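Local atomic coordinates of methyl-coenzyme M reductase subunit gamma (Methanosarcina barkeri, PDB entry 1E6Y), a protein that forms part of methyl-coenzyme M reductase, the nickel F430 enzyme that releases methane from methyl-coenzyme M with coenzyme B as reductant in the last step of methanogenesis. Residues 85-90 and 148-153; 71-76 and 124-129; 8-13 and 225-230; 23-28 and 140-145. One frame throughout, in Å; residues are numbered along the deposited sequence.

Contact 1 of 4, residues 85-90 and 148-153; sequences IQFADS and AGVRGA
Gln86 reaches across to the backbone of Arg151 with an extended side chain: CG stands anti to the backbone N (chi1 -179°), which carries the amide over to the 148-153 segment. There NE2 donates to Arg151 O over 2.8 Å, in the carbonyl plane and on a lone pair, with the acceptor also close to the Gln86 amide plane. The bond is returned by the backbone, Arg151 N to Gln86 O, so the two residues grip each other twice. OE1, the other end of the same amide, accepts from Arg120, a coenzyme M-binding residue, which makes Gln86 a second-shell link to that site.

Regular strand pairing begins at Phe87 with Val150, a non-hydrogen-bonded pair whose side chains run alongside each other from the same face, CE2 of Phe87 3.8 Å from CG2 of Val150. The other branch, Val150 CG1, meets Ile85 CG1 at 3.9 Å. Ala88 and Gly149 form an antiparallel hydrogen-bonded pair, Ala88 N to Gly149 O at 2.9 Å and Gly149 N to Ala88 O at 3.0 Å. On the reverse face Arg151 CD rests 3.8 Å from Ala88 CB, while its guanidinium runs on to Phe169 O. Strand 148-150 is an outermost strand of this chain's four-stranded antiparallel sheet, strand 82-89 pairs on its far side with 121-126, and helix 127-139 packs against Ile85, Phe87 and Val150.

Contact 2 of 4, residues 71-76 and 124-129; sequences AATPGA and EARERD
Both carboxylate oxygens of Asp129 are engaged by the 71-76 segment. Thr73 OG1 donates to OD1 at 2.6 Å, and Gly75 N donates to OD2 at 2.9 Å with an N-H...O angle of 141°; each oxygen is met on its syn side, the donors somewhat out of the carboxylate plane. The threonine hydroxyl works twice, because OG1 also accepts from Ala76 N at 3.0 Å. Its chi1 of 62° sets OG1 between the backbone N and the carbonyl carbon, where it can serve both partners.

This second bond makes Thr73 the N-cap of helix 74-78, and Asp129 brings a carboxylate to the same helix start from the first turn of helix 127-139, for which Arg126 is the N-cap residue. The negative group at a helix N-terminus is probably favoured by the helix dipole. An asparagine in place of Asp129 would probably leave either the Thr73 hydroxyl or the Gly75 N-H without its acceptor and weaken the charge at that helix end.

Gly75 allows the close approach: its CA lies 3.6 Å from Arg128 CG, and a CB there would collide with Arg126 CB. Arg126 bends at chi2, laying one face of its guanidinium over Ala76 CA, while NH1 bonds Asp80 O and NE bonds Gly318 O of the beta subunit. Farther out, Arg128 CD touches Pro74 CB at 3.9 Å, and its NE pairs with Asp80.

Contact 3 of 4, residues 8-13 and 225-230; sequences PGATSV and DAEVVE
Asp225 sends its side chain to the loop residues 9-11 ahead of helix 12-22. CB makes a loose contact with the methyl of Thr11, CG2, at 4.0 Å, and that methyl lies closer, 3.4 Å, to the carboxylate carbon CG. At the tip, OD1 offers its syn lone pair to Ala10 N, a nearly straight bond of 3.0 Å (N-H...O angle 166°). OD2 accepts from Thr11 OG1 at 2.7 Å, the hydroxyl lying above the carboxylate plane, and also takes a bond from Tyr215. Three donors therefore hold this largely buried carboxylate and fix its rotation.

Thr11 is the N-cap of helix 12-22: at chi1 61° its OG1 sits between the backbone N and the carbonyl carbon, from where it meets both Asp225 OD2 and, weakly, Ala14 N. Asp225 stands at the equivalent position before helix 226-244 but spends its carboxylate on the 9-11 loop instead of capping. Glu227, two residues on, accepts from Gly9 N at OE2 over 3.0 Å, and Ser286 of the beta subunit shares that oxygen. Gly9 has phi 101°, a backbone shape that calls for glycine, and a CB would also strike Val228 CG2, which sits 3.7 Å from Gly9 CA.

The contact thus binds the lead-in to helix 12-22 to the opening turn of the C-terminal helix 226-244, with the beta subunit packed against Pro8, Ala10 and Glu227.

Contact 4 of 4, residues 23-28 and 140-145; sequences GKLEKL and TEITDH
A single backbone bridge joins two loops here, the one that leaves helix 12-22 through a Schellman motif at Gly23 and the one that leaves helix 127-139 as a type I beta turn, Thr140 to Thr143. The bridge pairs Lys27 with Thr140, their CA atoms 4.1 Å apart.

Glu141 supplies both of the polar links. Its backbone N donates to Glu26 O at 2.9 Å, and its side chain reaches across to accept a second bond from the same residue: chi1 of 63° places CG between the backbone N and the carbonyl carbon, and OE1 receives Glu26 N at 2.9 Å on its anti side, with an N-H...O angle of 175°. OE2 meanwhile forms a salt bridge with Arg211, which also pairs with Glu26 OE2; the shared arginine is likely to ease the closeness of the two carboxylates. With alanine in place of Glu141, the Glu26 N-H would probably lose this acceptor and Arg211 one of its two carboxylate partners.

Apolar groups fill in around this pairing. Leu28 CD1 lies 3.6 Å from Glu141 CA. Leu25 crosses Thr140 at about a right angle, and its two methyls divide the work: CD2 approaches Glu141 CG at 3.9 Å, whereas CD1 reaches Ile142 CB at 4.0 Å and merely packs, at 3.6 Å, against Thr140 OG1, a hydroxyl hydrogen-bonded to Val136 O in helix 127-139.

Overall arrangement
Contact 1, beside F430 and coenzyme M, is deepest, its centre about 8 Å from the chain's centre; contact 4, at about 10 Å, is partly exposed. Contacts 2 and 3 lie farther out, about 17 and 22 Å, on opposite sides of that centre, yet are buried, both reaching the beta subunit. Helix 127-139 begins in contact 2 and ends just before contact 4, while strands 82-89 and 121-126 tie contacts 1 and 2 into one sheet. Contacts 1 and 4 touch through Phe87, Ala148 and Thr143. Backbone pairing dominates contact 1, carboxylates at helix starts govern contacts 2 and 3, and contact 4, between loops that follow helices, combines a backbone bridge, a carboxylate bond and apolar packing.

Contact 1 of 4, residues 85-90 and 148-153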
loop_
_atom_site.group_PDB
_atom_site.type_symbol
_atom_site.label_atom_id
_atom_site.label_comp_id
_atom_site.label_asym_id
_atom_site.label_seq_id
_atom_site.Cartn_x
_atom_site.Cartn_y
_atom_site.Cartn_z
ATOM N N ILE C 85 14.711 12.585 -35.730
ATOM C CA ILE C 85 13.841 12.535 -36.901
ATOM C C ILE C 85 12.869 11.373 -36.731
ATOM O O ILE C 85 13.254 10.292 -36.280
ATOM C CB ILE C 85 14.644 12.359 -38.223
ATOM C CG1 ILE C 85 13.677 12.272 -39.410
ATOM C CG2 ILE C 85 15.528 11.120 -38.155
ATOM C CD1 ILE C 85 14.319 12.542 -40.753
ATOM N N GLN C 86 11.594 11.630 -37.005
ATOM C CA GLN C 86 10.548 10.634 -36.807
ATOM C C GLN C 86 9.697 10.471 -38.065
ATOM O O GLN C 86 9.328 11.455 -38.704
ATOM C CB GLN C 86 9.667 11.039 -35.624
ATOM C CG GLN C 86 8.548 10.067 -35.316
ATOM C CD GLN C 86 7.972 10.280 -33.938
ATOM O OE1 GLN C 86 8.402 9.650 -32.976
ATOM N NE2 GLN C 86 6.998 11.176 -33.829
ATOM N N PHE C 87 9.397 9.222 -38.410
ATOM C CA PHE C 87 8.612 8.904 -39.600
ATOM C C PHE C 87 7.334 8.158 -39.237
ATOM O O PHE C 87 7.327 7.321 -38.334
ATOM C CB PHE C 87 9.421 8.022 -40.557
ATOM C CG PHE C 87 10.526 8.743 -41.272
ATOM C CD1 PHE C 87 11.808 8.779 -40.735
ATOM C CD2 PHE C 87 10.304 9.320 -42.519
ATOM C CE1 PHE C 87 12.857 9.378 -41.429
ATOM C CE2 PHE C 87 11.347 9.924 -43.223
ATOM C CZ PHE C 87 12.625 9.952 -42.676
ATOM N N ALA C 88 6.267 8.439 -39.976
ATOM C CA ALA C 88 5.123 7.535 -40.065
ATOM C C ALA C 88 5.161 6.880 -41.447
ATOM O O ALA C 88 5.535 7.525 -42.427
ATOM C CB ALA C 88 3.821 8.309 -39.882
ATOM N N ASP C 89 4.877 5.580 -41.501
ATOM C CA ASP C 89 4.943 4.815 -42.747
ATOM C C ASP C 89 3.645 4.054 -42.978
ATOM O O ASP C 89 3.234 3.257 -42.136
ATOM C CB ASP C 89 6.103 3.814 -42.698
ATOM C CG ASP C 89 7.454 4.489 -42.712
ATOM O OD1 ASP C 89 7.853 4.997 -43.781
ATOM O OD2 ASP C 89 8.121 4.507 -41.657
ATOM N N SER C 90 3.037 4.248 -44.146
ATOM C CA SER C 90 1.786 3.576 -44.473
ATOM C C SER C 90 1.945 2.060 -44.514
ATOM O O SER C 90 2.949 1.540 -45.005
ATOM C CB SER C 90 1.244 4.062 -45.821
ATOM O OG SER C 90 -0.008 3.459 -46.112
ATOM N N ALA C 148 4.935 7.805 -46.834
ATOM C CA ALA C 148 5.507 8.122 -45.527
ATOM C C ALA C 148 5.463 9.624 -45.269
ATOM O O ALA C 148 5.169 10.410 -46.171
ATOM C CB ALA C 148 6.946 7.616 -45.442
ATOM N N GLY C 149 5.722 10.011 -44.023
ATOM C CA GLY C 149 5.804 11.419 -43.678
ATOM C C GLY C 149 6.683 11.638 -42.463
ATOM O O GLY C 149 6.704 10.807 -41.553
ATOM N N VAL C 150 7.462 12.716 -42.479
ATOM C CA VAL C 150 8.272 13.099 -41.324
ATOM C C VAL C 150 7.379 13.822 -40.320
ATOM O O VAL C 150 6.872 14.909 -40.603
ATOM C CB VAL C 150 9.443 14.033 -41.730
ATOM C CG1 VAL C 150 10.439 14.152 -40.585
ATOM C CG2 VAL C 150 10.135 13.502 -42.978
ATOM N N ARG C 151 7.129 13.183 -39.182
ATOM C CA ARG C 151 6.149 13.699 -38.220
ATOM C C ARG C 151 6.692 13.544 -36.788
ATOM O O ARG C 151 6.780 12.408 -36.337
ATOM C CB ARG C 151 4.837 12.932 -38.312
ATOM C CG ARG C 151 4.159 12.993 -39.679
ATOM C CD ARG C 151 3.009 12.020 -39.800
ATOM N NE ARG C 151 2.541 12.035 -41.197
ATOM C CZ ARG C 151 1.421 11.466 -41.607
ATOM N NH1 ARG C 151 1.125 11.574 -42.913
ATOM N NH2 ARG C 151 0.584 10.821 -40.817
ATOM N N GLY C 152 7.035 14.651 -36.135
ATOM C CA GLY C 152 7.519 14.600 -34.765
ATOM C C GLY C 152 6.397 14.579 -33.743
ATOM O O GLY C 152 6.636 14.337 -32.557
ATOM N N ALA C 153 5.175 14.839 -34.207
ATOM C CA ALA C 153 3.985 14.812 -33.362
ATOM C C ALA C 153 2.737 14.703 -34.237
ATOM O O ALA C 153 2.758 15.082 -35.410
ATOM C CB ALA C 153 3.917 16.073 -32.503
#

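Contact 2 of 4, residues 71-76 and 124-129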
loop_
_atom_site.group_PDB
_atom_site.type_symbol
_atom_site.label_atom_id
_atom_site.label_comp_id
_atom_site.label_asym_id
_atom_site.label_seq_id
_atom_site.Cartn_x
_atom_site.Cartn_y
_atom_site.Cartn_z
ATOM N N ALA C 71 35.519 5.658 -29.903
ATOM C CA ALA C 71 35.570 7.022 -30.419
ATOM C C ALA C 71 34.207 7.699 -30.305
ATOM O O ALA C 71 33.188 7.144 -30.719
ATOM C CB ALA C 71 36.032 7.013 -31.876
ATOM N N ALA C 72 34.188 8.883 -29.702
ATOM C CA ALA C 72 32.992 9.711 -29.699
ATOM C C ALA C 72 32.672 10.159 -31.121
ATOM O O ALA C 72 33.573 10.420 -31.918
ATOM C CB ALA C 72 33.195 10.919 -28.801
ATOM N N THR C 73 31.384 10.185 -31.449
ATOM C CA THR C 73 30.910 10.737 -32.717
ATOM C C THR C 73 31.231 12.231 -32.782
ATOM O O THR C 73 31.464 12.868 -31.752
ATOM C CB THR C 73 29.388 10.577 -32.845
ATOM O OG1 THR C 73 28.754 11.313 -31.792
ATOM C CG2 THR C 73 28.984 9.110 -32.760
ATOM N N PRO C 74 31.164 12.829 -33.985
ATOM C CA PRO C 74 31.326 14.282 -34.107
ATOM C C PRO C 74 30.309 15.075 -33.277
ATOM O O PRO C 74 30.648 16.099 -32.685
ATOM C CB PRO C 74 31.162 14.532 -35.605
ATOM C CG PRO C 74 31.609 13.248 -36.234
ATOM C CD PRO C 74 31.112 12.175 -35.308
ATOM N N GLY C 75 29.090 14.549 -33.176
ATOM C CA GLY C 75 28.056 15.200 -32.386
ATOM C C GLY C 75 28.290 15.131 -30.888
ATOM O O GLY C 75 27.992 16.083 -30.165
ATOM N N ALA C 76 28.803 13.997 -30.417
ATOM C CA ALA C 76 29.173 13.843 -29.012
ATOM C C ALA C 76 30.357 14.741 -28.674
ATOM O O ALA C 76 30.345 15.442 -27.662
ATOM C CB ALA C 76 29.517 12.391 -28.717
ATOM N N GLU C 124 16.718 9.152 -32.222
ATOM C CA GLU C 124 17.338 10.217 -31.441
ATOM C C GLU C 124 18.852 10.048 -31.459
ATOM O O GLU C 124 19.362 8.934 -31.358
ATOM C CB GLU C 124 16.840 10.185 -29.996
ATOM C CG GLU C 124 15.416 10.680 -29.812
ATOM C CD GLU C 124 15.120 11.055 -28.373
ATOM O OE1 GLU C 124 14.186 10.469 -27.781
ATOM O OE2 GLU C 124 15.832 11.929 -27.826
ATOM N N ALA C 125 19.562 11.158 -31.637
ATOM C CA ALA C 125 21.021 11.150 -31.630
ATOM C C ALA C 125 21.509 12.585 -31.496
ATOM O O ALA C 125 20.722 13.524 -31.647
ATOM C CB ALA C 125 21.552 10.525 -32.924
ATOM N N ARG C 126 22.791 12.754 -31.174
ATOM C CA ARG C 126 23.407 14.073 -31.181
ATOM C C ARG C 126 23.033 14.761 -32.494
ATOM O O ARG C 126 23.101 14.103 -33.537
ATOM C CB ARG C 126 24.921 13.915 -31.035
ATOM C CG ARG C 126 25.285 13.206 -29.724
ATOM C CD ARG C 126 25.189 14.200 -28.559
ATOM N NE ARG C 126 25.833 13.600 -27.380
ATOM C CZ ARG C 126 26.238 14.312 -26.334
ATOM N NH1 ARG C 126 26.067 15.625 -26.285
ATOM N NH2 ARG C 126 26.827 13.657 -25.330
ATOM N N GLU C 127 22.616 16.022 -32.448
ATOM C CA GLU C 127 21.941 16.625 -33.591
ATOM C C GLU C 127 22.650 16.441 -34.933
ATOM O O GLU C 127 22.014 16.038 -35.906
ATOM C CB GLU C 127 21.674 18.110 -33.358
ATOM C CG GLU C 127 20.802 18.707 -34.453
ATOM C CD GLU C 127 20.475 20.168 -34.243
ATOM O OE1 GLU C 127 19.719 20.714 -35.071
ATOM O OE2 GLU C 127 20.963 20.771 -33.263
ATOM N N ARG C 128 23.958 16.692 -34.989
ATOM C CA ARG C 128 24.669 16.562 -36.269
ATOM C C ARG C 128 24.740 15.102 -36.692
ATOM O O ARG C 128 24.677 14.816 -37.895
ATOM C CB ARG C 128 26.048 17.200 -36.268
ATOM C CG ARG C 128 27.176 16.392 -35.632
ATOM C CD ARG C 128 28.406 17.286 -35.495
ATOM N NE ARG C 128 28.104 18.420 -34.628
ATOM C CZ ARG C 128 28.786 19.542 -34.576
ATOM N NH1 ARG C 128 29.849 19.769 -35.343
ATOM N NH2 ARG C 128 28.405 20.495 -33.729
ATOM N N ASP C 129 24.865 14.175 -35.740
ATOM C CA ASP C 129 24.853 12.742 -36.060
ATOM C C ASP C 129 23.486 12.332 -36.598
ATOM O O ASP C 129 23.389 11.547 -37.539
ATOM C CB ASP C 129 25.153 11.885 -34.824
ATOM C CG ASP C 129 26.447 12.267 -34.128
ATOM O OD1 ASP C 129 26.530 12.006 -32.914
ATOM O OD2 ASP C 129 27.386 12.781 -34.776
#

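Contact 3 of 4, residues 8-13 and 225-230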
loop_
_atom_site.group_PDB
_atom_site.type_symbol
_atom_site.label_atom_id
_atom_site.label_comp_id
_atom_site.label_asym_id
_atom_site.label_seq_id
_atom_site.Cartn_x
_atom_site.Cartn_y
_atom_site.Cartn_z
ATOM N N PRO C 8 16.127 -13.929 -42.417
ATOM C CA PRO C 8 15.697 -15.050 -43.259
ATOM C C PRO C 8 14.739 -14.627 -44.368
ATOM O O PRO C 8 14.463 -13.439 -44.545
ATOM C CB PRO C 8 15.028 -15.999 -42.267
ATOM C CG PRO C 8 14.510 -15.090 -41.204
ATOM C CD PRO C 8 15.577 -14.040 -41.052
ATOM N N GLY C 9 14.263 -15.606 -45.133
ATOM C CA GLY C 9 13.248 -15.336 -46.132
ATOM C C GLY C 9 13.796 -15.227 -47.539
ATOM O O GLY C 9 14.926 -14.782 -47.748
ATOM N N ALA C 10 12.953 -15.552 -48.513
ATOM C CA ALA C 10 13.376 -15.584 -49.907
ATOM C C ALA C 10 12.413 -14.841 -50.833
ATOM O O ALA C 10 12.426 -15.055 -52.048
ATOM C CB ALA C 10 13.539 -17.032 -50.360
ATOM N N THR C 11 11.597 -13.955 -50.268
ATOM C CA THR C 11 10.707 -13.120 -51.069
ATOM C C THR C 11 11.325 -11.746 -51.290
ATOM O O THR C 11 12.384 -11.437 -50.739
ATOM C CB THR C 11 9.328 -12.929 -50.393
ATOM O OG1 THR C 11 9.498 -12.285 -49.123
ATOM C CG2 THR C 11 8.628 -14.269 -50.202
ATOM N N SER C 12 10.632 -10.909 -52.060
ATOM C CA SER C 12 11.059 -9.533 -52.285
ATOM C C SER C 12 11.062 -8.751 -50.978
ATOM O O SER C 12 11.934 -7.911 -50.753
ATOM C CB SER C 12 10.139 -8.841 -53.293
ATOM O OG SER C 12 8.823 -8.716 -52.784
ATOM N N VAL C 13 10.100 -9.057 -50.109
ATOM C CA VAL C 13 9.986 -8.400 -48.809
ATOM C C VAL C 13 11.200 -8.699 -47.932
ATOM O O VAL C 13 11.806 -7.785 -47.372
ATOM C CB VAL C 13 8.703 -8.841 -48.072
ATOM C CG1 VAL C 13 8.678 -8.268 -46.666
ATOM C CG2 VAL C 13 7.478 -8.375 -48.842
ATOM N N ASP C 225 6.134 -16.729 -47.097
ATOM C CA ASP C 225 7.566 -16.749 -46.815
ATOM C C ASP C 225 7.846 -17.739 -45.686
ATOM O O ASP C 225 7.907 -17.367 -44.512
ATOM C CB ASP C 225 8.066 -15.349 -46.442
ATOM C CG ASP C 225 9.469 -15.064 -46.960
ATOM O OD1 ASP C 225 10.168 -16.003 -47.392
ATOM O OD2 ASP C 225 9.873 -13.887 -46.966
ATOM N N ALA C 226 7.992 -19.007 -46.059
ATOM C CA ALA C 226 8.084 -20.105 -45.104
ATOM C C ALA C 226 9.267 -19.968 -44.151
ATOM O O ALA C 226 9.164 -20.311 -42.973
ATOM C CB ALA C 226 8.164 -21.429 -45.845
ATOM N N GLU C 227 10.378 -19.436 -44.656
ATOM C CA GLU C 227 11.596 -19.290 -43.863
ATOM C C GLU C 227 11.413 -18.355 -42.672
ATOM O O GLU C 227 12.010 -18.567 -41.614
ATOM C CB GLU C 227 12.729 -18.755 -44.733
ATOM C CG GLU C 227 13.348 -19.774 -45.665
ATOM C CD GLU C 227 14.544 -19.212 -46.404
ATOM O OE1 GLU C 227 14.794 -19.646 -47.546
ATOM O OE2 GLU C 227 15.252 -18.356 -45.830
ATOM N N VAL C 228 10.657 -17.279 -42.881
ATOM C CA VAL C 228 10.425 -16.282 -41.839
ATOM C C VAL C 228 9.447 -16.803 -40.786
ATOM O O VAL C 228 9.647 -16.593 -39.586
ATOM C CB VAL C 228 9.877 -14.962 -42.431
ATOM C CG1 VAL C 228 9.781 -13.901 -41.346
ATOM C CG2 VAL C 228 10.784 -14.479 -43.553
ATOM N N VAL C 229 8.417 -17.517 -41.230
ATOM C CA VAL C 229 7.487 -18.167 -40.312
ATOM C C VAL C 229 8.213 -19.231 -39.485
ATOM O O VAL C 229 8.012 -19.323 -38.273
ATOM C CB VAL C 229 6.301 -18.814 -41.073
ATOM C CG1 VAL C 229 5.402 -19.583 -40.111
ATOM C CG2 VAL C 229 5.498 -17.736 -41.789
ATOM N N GLU C 230 9.124 -19.963 -40.125
ATOM C CA GLU C 230 9.916 -20.967 -39.422
ATOM C C GLU C 230 10.859 -20.322 -38.413
ATOM O O GLU C 230 11.055 -20.846 -37.317
ATOM C CB GLU C 230 10.730 -21.814 -40.402
ATOM C CG GLU C 230 11.555 -22.883 -39.703
ATOM C CD GLU C 230 12.465 -23.664 -40.630
ATOM O OE1 GLU C 230 12.484 -23.393 -41.851
ATOM O OE2 GLU C 230 13.165 -24.567 -40.125
#

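Contact 4 of 4, residues 23-28 and 140-145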
loop_
_atom_site.group_PDB
_atom_site.type_symbol
_atom_site.label_atom_id
_atom_site.label_comp_id
_atom_site.label_asym_id
_atom_site.label_seq_id
_atom_site.Cartn_x
_atom_site.Cartn_y
_atom_site.Cartn_z
ATOM N N GLY C 23 21.871 -1.534 -44.934
ATOM C CA GLY C 23 22.108 -0.171 -45.380
ATOM C C GLY C 23 22.422 -0.051 -46.861
ATOM O O GLY C 23 22.885 0.993 -47.321
ATOM N N LYS C 24 22.166 -1.116 -47.612
ATOM C CA LYS C 24 22.356 -1.100 -49.057
ATOM C C LYS C 24 21.094 -0.576 -49.735
ATOM O O LYS C 24 20.234 -1.343 -50.168
ATOM C CB LYS C 24 22.710 -2.504 -49.549
ATOM C CG LYS C 24 24.069 -2.974 -49.044
ATOM C CD LYS C 24 24.359 -4.418 -49.411
ATOM C CE LYS C 24 25.705 -4.846 -48.840
ATOM N NZ LYS C 24 26.116 -6.207 -49.297
ATOM N N LEU C 25 20.963 0.745 -49.743
ATOM C CA LEU C 25 19.743 1.414 -50.172
ATOM C C LEU C 25 20.023 2.301 -51.375
ATOM O O LEU C 25 20.911 3.153 -51.330
ATOM C CB LEU C 25 19.189 2.274 -49.031
ATOM C CG LEU C 25 18.798 1.564 -47.737
ATOM C CD1 LEU C 25 18.642 2.576 -46.615
ATOM C CD2 LEU C 25 17.508 0.800 -47.953
ATOM N N GLU C 26 19.210 2.152 -52.416
ATOM C CA GLU C 26 19.333 2.983 -53.610
ATOM C C GLU C 26 18.948 4.431 -53.314
ATOM O O GLU C 26 17.899 4.696 -52.726
ATOM C CB GLU C 26 18.447 2.431 -54.729
ATOM C CG GLU C 26 18.534 3.215 -56.034
ATOM C CD GLU C 26 17.694 2.617 -57.151
ATOM O OE1 GLU C 26 17.813 3.102 -58.295
ATOM O OE2 GLU C 26 16.913 1.672 -56.897
ATOM N N LYS C 27 19.842 5.354 -53.655
ATOM C CA LYS C 27 19.545 6.780 -53.580
ATOM C C LYS C 27 18.581 7.149 -54.705
ATOM O O LYS C 27 18.829 6.834 -55.872
ATOM C CB LYS C 27 20.837 7.587 -53.711
ATOM C CG LYS C 27 20.691 9.069 -53.417
ATOM C CD LYS C 27 22.041 9.762 -53.519
ATOM C CE LYS C 27 21.966 11.217 -53.094
ATOM N NZ LYS C 27 20.970 11.967 -53.901
ATOM N N LEU C 28 17.459 7.763 -54.345
ATOM C CA LEU C 28 16.404 8.047 -55.311
ATOM C C LEU C 28 16.171 9.535 -55.524
ATOM O O LEU C 28 15.534 9.933 -56.499
ATOM C CB LEU C 28 15.091 7.389 -54.875
ATOM C CG LEU C 28 15.035 5.859 -54.861
ATOM C CD1 LEU C 28 13.646 5.409 -54.450
ATOM C CD2 LEU C 28 15.380 5.309 -56.234
ATOM N N THR C 140 17.038 8.077 -49.797
ATOM C CA THR C 140 17.079 6.722 -50.332
ATOM C C THR C 140 15.713 6.045 -50.363
ATOM O O THR C 140 14.723 6.582 -49.857
ATOM C CB THR C 140 18.058 5.828 -49.545
ATOM O OG1 THR C 140 17.568 5.630 -48.213
ATOM C CG2 THR C 140 19.441 6.465 -49.497
ATOM N N GLU C 141 15.693 4.831 -50.904
ATOM C CA GLU C 141 14.459 4.099 -51.158
ATOM C C GLU C 141 13.706 3.710 -49.888
ATOM O O GLU C 141 12.536 3.331 -49.957
ATOM C CB GLU C 141 14.761 2.841 -51.975
ATOM C CG GLU C 141 15.661 1.845 -51.263
ATOM C CD GLU C 141 15.886 0.583 -52.063
ATOM O OE1 GLU C 141 17.054 0.272 -52.366
ATOM O OE2 GLU C 141 14.896 -0.104 -52.385
ATOM N N ILE C 142 14.367 3.810 -48.735
ATOM C CA ILE C 142 13.732 3.475 -47.460
ATOM C C ILE C 142 12.515 4.369 -47.202
ATOM O O ILE C 142 11.584 3.972 -46.504
ATOM C CB ILE C 142 14.739 3.583 -46.275
ATOM C CG1 ILE C 142 14.144 2.941 -45.015
ATOM C CG2 ILE C 142 15.102 5.038 -46.011
ATOM C CD1 ILE C 142 15.175 2.560 -43.970
ATOM N N THR C 143 12.471 5.520 -47.866
ATOM C CA THR C 143 11.327 6.414 -47.751
ATOM C C THR C 143 10.704 6.735 -49.106
ATOM O O THR C 143 11.398 7.150 -50.039
ATOM C CB THR C 143 11.717 7.740 -47.068
ATOM O OG1 THR C 143 12.295 7.470 -45.786
ATOM C CG2 THR C 143 10.491 8.620 -46.879
ATOM N N ASP C 144 9.411 6.446 -49.233
ATOM C CA ASP C 144 8.587 7.113 -50.231
ATOM C C ASP C 144 7.819 8.227 -49.536
ATOM O O ASP C 144 7.136 7.985 -48.542
ATOM C CB ASP C 144 7.598 6.143 -50.868
ATOM C CG ASP C 144 6.688 6.829 -51.870
ATOM O OD1 ASP C 144 7.176 7.179 -52.963
ATOM O OD2 ASP C 144 5.522 7.110 -51.528
ATOM N N HIS C 145 7.882 9.430 -50.093
ATOM C CA HIS C 145 7.354 10.598 -49.404
ATOM C C HIS C 145 5.863 10.846 -49.604
ATOM O O HIS C 145 5.308 11.777 -49.025
ATOM C CB HIS C 145 8.162 11.838 -49.782
ATOM C CG HIS C 145 9.537 11.848 -49.193
ATOM N ND1 HIS C 145 9.768 12.069 -47.852
ATOM C CD2 HIS C 145 10.746 11.593 -49.748
ATOM C CE1 HIS C 145 11.061 11.947 -47.606
ATOM N NE2 HIS C 145 11.676 11.656 -48.738
#